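Local coordinates for protein diadenosine tetraphosphatase, putative (Trypanosoma brucei, PDB 2QJC) that is probably a manganese-dependent phosphoesterase of the calcineurin-like family, tentatively assigned to the hydrolysis of diadenosine tetraphosphate, at residues S77-H82 / S124-I129; V158-N163 / A179-N184. All blocks are in the same frame, centred on the assembly; numbering follows the deposited sequence.

In the fold
Both contacts border the two-manganese centre of a calcineurin-like phosphoesterase fold, their centres about 17 Å apart. Interaction 1 comes first along the chain: it joins the turn between strand 76-77 and helix 81-91 to the loop leading from helix 117-124 into strand 129-132. Interaction 2 follows, pairing the chain that leaves helix 155-160 with the end of strand 177-180 in a small antiparallel sheet. The two meet where Asn81 CB packs against Thr159 O and Leu79 O against Thr159 CG2. Asn81, from interaction 1, is a manganese ligand. A phosphate ion, probably from the crystallisation liquor, is hydrogen-bonded by His82, Arg162 and Tyr227 beside the metal site, perhaps mimicking a substrate phosphate.

Interaction 1. Residues S77-H82 / S124-I129; sequences SVLGNH and SQLPHI. With PO4 (phosphate ion), chain D.
Leu79, with CG anti to its own nitrogen (chi1 -172°), and Leu126, with CG anti to its carbonyl carbon, direct their CD1 branches at each other, and the two side chains cross at about a right angle. CD1 of Leu79 meets CD1 of Leu126 at 4.2 Å. The other branch of Leu79, CD2, lies 3.9 Å from CE1 of His128, whose side chain runs alongside it in the same direction. Leu126 CD2 and Pro127 CD both settle on the carbonyl oxygen of Ser77. The one direct hydrogen bond across the contact goes from Leu79 N to Pro127 O, 2.7 Å long; the donor stands nearly on the line of the carbonyl, but the N-H is bent (136°). Val78 CA adds a CA-H...O contact to the same oxygen at 3.1 Å. A water donates to both Leu79 O and His128 O, bridging the two backbones. His128 ND1 is buried without a polar partner. Beyond the packed leucines, Gly80 is the N-cap of helix 81-91; at the start of that helix Asn81 binds manganese and His82 NE2 donates to phosphate O3 in the plane of its ring, 2.9 Å away. The contact thus joins the two five-stranded sheets: Val78 makes a backbone hydrogen bond to Ala52 of strand 49-52, and Ile129 one to Val12 of strand 11-13, while helix 155-160 touches His128 through Glu155.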
loop_
_atom_site.group_PDB
_atom_site.type_symbol
_atom_site.label_atom_id
_atom_site.label_comp_id
_atom_site.label_asym_id
_atom_site.label_seq_id
_atom_site.Cartn_x
_atom_site.Cartn_y
_atom_site.Cartn_z
ATOM N N SER A 77 4.918 6.726 0.251
ATOM C CA SER A 77 3.738 5.906 0.490
ATOM C C SER A 77 2.579 6.369 -0.362
ATOM O O SER A 77 2.446 7.567 -0.645
ATOM C CB SER A 77 3.306 5.974 1.952
ATOM O OG SER A 77 2.116 5.227 2.143
ATOM N N VAL A 78 1.748 5.428 -0.803
ATOM C CA VAL A 78 0.575 5.839 -1.547
ATOM C C VAL A 78 -0.524 5.922 -0.503
ATOM O O VAL A 78 -0.322 5.535 0.660
ATOM C CB VAL A 78 0.194 4.862 -2.708
ATOM C CG1 VAL A 78 1.212 5.004 -3.834
ATOM C CG2 VAL A 78 0.110 3.412 -2.216
ATOM N N LEU A 79 -1.674 6.449 -0.907
ATOM C CA LEU A 79 -2.799 6.608 0.005
ATOM C C LEU A 79 -3.661 5.357 0.094
ATOM O O LEU A 79 -4.097 4.830 -0.933
ATOM C CB LEU A 79 -3.658 7.786 -0.451
ATOM C CG LEU A 79 -4.788 8.234 0.479
ATOM C CD1 LEU A 79 -4.210 8.641 1.834
ATOM C CD2 LEU A 79 -5.526 9.403 -0.160
ATOM N N GLY A 80 -3.889 4.882 1.320
ATOM C CA GLY A 80 -4.721 3.702 1.530
ATOM C C GLY A 80 -6.158 4.139 1.790
ATOM O O GLY A 80 -6.400 5.331 1.979
ATOM N N ASN A 81 -7.126 3.223 1.800
ATOM C CA ASN A 81 -8.499 3.678 2.022
ATOM C C ASN A 81 -8.793 4.036 3.473
ATOM O O ASN A 81 -9.723 4.787 3.744
ATOM C CB ASN A 81 -9.536 2.670 1.493
ATOM C CG ASN A 81 -9.465 1.341 2.183
ATOM O OD1 ASN A 81 -10.484 0.812 2.642
ATOM N ND2 ASN A 81 -8.268 0.777 2.254
ATOM N N HIS A 82 -8.007 3.506 4.407
ATOM C CA HIS A 82 -8.201 3.848 5.812
ATOM C C HIS A 82 -7.585 5.219 6.045
ATOM O O HIS A 82 -8.073 6.002 6.862
ATOM C CB HIS A 82 -7.552 2.809 6.717
ATOM C CG HIS A 82 -8.409 1.604 6.952
ATOM N ND1 HIS A 82 -9.291 1.511 8.008
ATOM C CD2 HIS A 82 -8.531 0.450 6.253
ATOM C CE1 HIS A 82 -9.918 0.349 7.952
ATOM N NE2 HIS A 82 -9.475 -0.314 6.897
ATOM N N SER A 124 -1.872 13.930 4.097
ATOM C CA SER A 124 -2.524 14.811 3.147
ATOM C C SER A 124 -1.741 15.017 1.851
ATOM O O SER A 124 -2.274 15.547 0.884
ATOM C CB SER A 124 -2.786 16.160 3.820
ATOM O OG SER A 124 -3.594 16.985 3.005
ATOM N N GLN A 125 -0.483 14.593 1.824
ATOM C CA GLN A 125 0.331 14.769 0.625
ATOM C C GLN A 125 0.618 13.474 -0.132
ATOM O O GLN A 125 1.361 13.480 -1.110
ATOM C CB GLN A 125 1.652 15.454 0.995
ATOM C CG GLN A 125 2.480 14.695 2.023
ATOM C CD GLN A 125 3.594 15.546 2.617
ATOM O OE1 GLN A 125 4.458 16.052 1.898
ATOM N NE2 GLN A 125 3.575 15.709 3.937
ATOM N N LEU A 126 0.018 12.370 0.304
ATOM C CA LEU A 126 0.248 11.084 -0.346
ATOM C C LEU A 126 -0.476 10.912 -1.678
ATOM O O LEU A 126 -1.661 11.210 -1.794
ATOM C CB LEU A 126 -0.173 9.933 0.575
ATOM C CG LEU A 126 0.431 9.823 1.978
ATOM C CD1 LEU A 126 -0.102 8.559 2.628
ATOM C CD2 LEU A 126 1.964 9.790 1.917
ATOM N N PRO A 127 0.236 10.417 -2.704
ATOM C CA PRO A 127 -0.382 10.207 -4.013
ATOM C C PRO A 127 -1.117 8.862 -3.967
ATOM O O PRO A 127 -1.034 8.131 -2.974
ATOM C CB PRO A 127 0.814 10.176 -4.956
ATOM C CG PRO A 127 1.846 9.467 -4.134
ATOM C CD PRO A 127 1.677 10.097 -2.744
ATOM N N HIS A 128 -1.832 8.536 -5.036
ATOM C CA HIS A 128 -2.565 7.278 -5.105
ATOM C C HIS A 128 -1.697 6.206 -5.758
ATOM O O HIS A 128 -1.799 5.017 -5.436
ATOM C CB HIS A 128 -3.839 7.459 -5.932
ATOM C CG HIS A 128 -4.796 8.457 -5.362
ATOM N ND1 HIS A 128 -5.625 8.172 -4.297
ATOM C CD2 HIS A 128 -5.053 9.742 -5.704
ATOM C CE1 HIS A 128 -6.351 9.238 -4.009
ATOM N NE2 HIS A 128 -6.023 10.205 -4.848
ATOM N N ILE A 129 -0.845 6.642 -6.681
ATOM C CA ILE A 129 0.020 5.735 -7.420
ATOM C C ILE A 129 1.449 6.249 -7.526
ATOM O O ILE A 129 1.672 7.436 -7.741
ATOM C CB ILE A 129 -0.526 5.526 -8.851
ATOM C CG1 ILE A 129 -1.944 4.955 -8.781
ATOM C CG2 ILE A 129 0.395 4.599 -9.644
ATOM C CD1 ILE A 129 -2.683 4.978 -10.102
HETATM P P PO4 D . -8.773 -3.561 4.950
HETATM O O1 PO4 D . -8.083 -4.715 5.865
HETATM O O2 PO4 D . -9.315 -4.258 3.631
HETATM O O3 PO4 D . -9.944 -2.932 5.758
HETATM O O4 PO4 D . -7.695 -2.503 4.581
HETATM O O HOH W 1 -3.539 3.905 -3.667
#

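Interaction 2. Residues V158-N163 / A179-N184; sequences VTTMRN and ATEETN. With PO4 (phosphate ion), chain D.
The guanidinium of Arg162, lying alongside Glu181, turns its edge to the phosphate, NH2 donating to O2 at 2.8 Å; NH1 makes a salt bridge to Asp205. Glu181 O is another neighbour at that edge, though its modelled position against the arginine is doubtful. The carboxylate of Glu181 is turned only 8° from the guanidinium plane, but OE2 stays 4.5 Å from NH2 of Arg162, too far for a salt bridge. With CG anti to its nitrogen (chi1 165°), Glu181 extends past Thr160, Glu181 CD approaching Thr160 CB. Nearer the backbone, Glu181 CB meets Thr160 O at 3.2 Å. The backbones form a classic beta bulge: Arg162 N and Asn163 N both donate to Thr180 O, the second nearly straight at 173°, and Thr180 N returns a bond to Asn163 O, making Asn163 and Thr180 an antiparallel hydrogen-bonded pair. On one face of this sheet Asn163 CB rests 3.7 Å from Thr180 CG2, the Asn163 amide being held by Arg208 and Gly186. Thr180 OG1 accepts from Glu182 N, an ST turn just where the strand ends. Met161 (a selenomethionine), bent at its third torsion, touches Ala179 CB with CE, and Thr160 O receives a bond from the manganese ligand His204.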
loop_
_atom_site.group_PDB
_atom_site.type_symbol
_atom_site.label_atom_id
_atom_site.label_comp_id
_atom_site.label_asym_id
_atom_site.label_seq_id
_atom_site.Cartn_x
_atom_site.Cartn_y
_atom_site.Cartn_z
ATOM N N VAL A 158 -8.724 2.328 -7.228
ATOM C CA VAL A 158 -7.342 2.077 -6.829
ATOM C C VAL A 158 -7.116 1.909 -5.326
ATOM O O VAL A 158 -6.078 1.399 -4.905
ATOM C CB VAL A 158 -6.385 3.183 -7.362
ATOM C CG1 VAL A 158 -6.404 3.198 -8.892
ATOM C CG2 VAL A 158 -6.792 4.536 -6.804
ATOM N N THR A 159 -8.082 2.314 -4.511
ATOM C CA THR A 159 -7.915 2.173 -3.065
ATOM C C THR A 159 -8.806 1.119 -2.412
ATOM O O THR A 159 -8.634 0.825 -1.222
ATOM C CB THR A 159 -8.150 3.513 -2.320
ATOM O OG1 THR A 159 -9.457 4.017 -2.622
ATOM C CG2 THR A 159 -7.102 4.536 -2.717
ATOM N N THR A 160 -9.739 0.542 -3.171
ATOM C CA THR A 160 -10.649 -0.457 -2.592
ATOM C C THR A 160 -10.926 -1.744 -3.377
ATOM O O THR A 160 -11.548 -2.663 -2.838
ATOM C CB THR A 160 -12.055 0.154 -2.305
ATOM O OG1 THR A 160 -12.741 0.363 -3.545
ATOM C CG2 THR A 160 -11.940 1.483 -1.575
HETATM N N MSE A 161 -10.481 -1.834 -4.626
HETATM C CA MSE A 161 -10.800 -3.021 -5.430
HETATM C C MSE A 161 -10.232 -4.370 -4.979
HETATM O O MSE A 161 -9.069 -4.477 -4.579
HETATM C CB MSE A 161 -10.423 -2.781 -6.903
HETATM C CG MSE A 161 -8.947 -3.002 -7.238
HETATM SE SE MSE A 161 -8.514 -2.550 -9.090
HETATM C CE MSE A 161 -9.473 -3.935 -10.016
ATOM N N ARG A 162 -11.077 -5.398 -5.052
ATOM C CA ARG A 162 -10.691 -6.764 -4.705
ATOM C C ARG A 162 -10.993 -7.678 -5.897
ATOM O O ARG A 162 -10.229 -8.604 -6.212
ATOM C CB ARG A 162 -11.475 -7.264 -3.489
ATOM C CG ARG A 162 -11.132 -6.581 -2.179
ATOM C CD ARG A 162 -12.137 -6.974 -1.096
ATOM N NE ARG A 162 -12.187 -6.003 0.002
ATOM C CZ ARG A 162 -11.326 -5.974 1.012
ATOM N NH1 ARG A 162 -10.341 -6.861 1.074
ATOM N NH2 ARG A 162 -11.455 -5.059 1.963
ATOM N N ASN A 163 -12.104 -7.386 -6.568
ATOM C CA ASN A 163 -12.567 -8.171 -7.701
ATOM C C ASN A 163 -12.867 -7.377 -8.978
ATOM O O ASN A 163 -13.045 -6.160 -8.957
ATOM C CB ASN A 163 -13.837 -8.937 -7.292
ATOM C CG ASN A 163 -13.539 -10.208 -6.500
ATOM O OD1 ASN A 163 -12.499 -10.328 -5.854
ATOM N ND2 ASN A 163 -14.467 -11.164 -6.548
ATOM N N ALA A 179 -14.773 -2.895 -11.556
ATOM C CA ALA A 179 -13.959 -3.071 -10.358
ATOM C C ALA A 179 -14.848 -2.987 -9.129
ATOM O O ALA A 179 -15.657 -2.071 -9.006
ATOM C CB ALA A 179 -12.886 -1.987 -10.293
ATOM N N THR A 180 -14.711 -3.937 -8.215
ATOM C CA THR A 180 -15.528 -3.893 -7.011
ATOM C C THR A 180 -14.780 -4.275 -5.734
ATOM O O THR A 180 -13.905 -5.143 -5.737
ATOM C CB THR A 180 -16.772 -4.795 -7.144
ATOM O OG1 THR A 180 -17.567 -4.677 -5.958
ATOM C CG2 THR A 180 -16.367 -6.250 -7.345
ATOM N N GLU A 181 -15.136 -3.609 -4.645
ATOM C CA GLU A 181 -14.540 -3.865 -3.340
ATOM C C GLU A 181 -15.193 -5.094 -2.716
ATOM O O GLU A 181 -14.598 -5.779 -1.885
ATOM C CB GLU A 181 -14.749 -2.652 -2.437
ATOM C CG GLU A 181 -14.496 -2.909 -0.971
ATOM C CD GLU A 181 -14.721 -1.663 -0.138
ATOM O OE1 GLU A 181 -15.644 -0.887 -0.487
ATOM O OE2 GLU A 181 -13.990 -1.468 0.861
ATOM N N GLU A 182 -16.428 -5.363 -3.123
ATOM C CA GLU A 182 -17.159 -6.508 -2.605
ATOM C C GLU A 182 -16.728 -7.787 -3.322
ATOM O O GLU A 182 -16.185 -7.744 -4.430
ATOM C CB GLU A 182 -18.668 -6.272 -2.746
ATOM C CG GLU A 182 -19.192 -5.185 -1.796
ATOM C CD GLU A 182 -20.671 -4.873 -1.982
ATOM O OE1 GLU A 182 -21.505 -5.790 -1.820
ATOM O OE2 GLU A 182 -21.001 -3.704 -2.287
ATOM N N THR A 183 -16.956 -8.923 -2.676
ATOM C CA THR A 183 -16.576 -10.201 -3.252
ATOM C C THR A 183 -17.797 -11.104 -3.455
ATOM O O THR A 183 -17.684 -12.205 -3.998
ATOM C CB THR A 183 -15.517 -10.899 -2.349
ATOM O OG1 THR A 183 -15.189 -12.190 -2.883
ATOM C CG2 THR A 183 -16.038 -11.048 -0.926
ATOM N N ASN A 184 -18.967 -10.622 -3.043
ATOM C CA ASN A 184 -20.201 -11.393 -3.178
ATOM C C ASN A 184 -20.969 -11.159 -4.485
ATOM O O ASN A 184 -22.086 -11.653 -4.647
ATOM C CB ASN A 184 -21.135 -11.130 -1.986
ATOM C CG ASN A 184 -21.391 -9.649 -1.748
ATOM O OD1 ASN A 184 -21.245 -8.824 -2.646
ATOM N ND2 ASN A 184 -21.793 -9.312 -0.528
HETATM P P PO4 D . -8.773 -3.561 4.950
HETATM O O1 PO4 D . -8.083 -4.715 5.865
HETATM O O2 PO4 D . -9.315 -4.258 3.631
HETATM O O3 PO4 D . -9.944 -2.932 5.758
HETATM O O4 PO4 D . -7.695 -2.503 4.581
#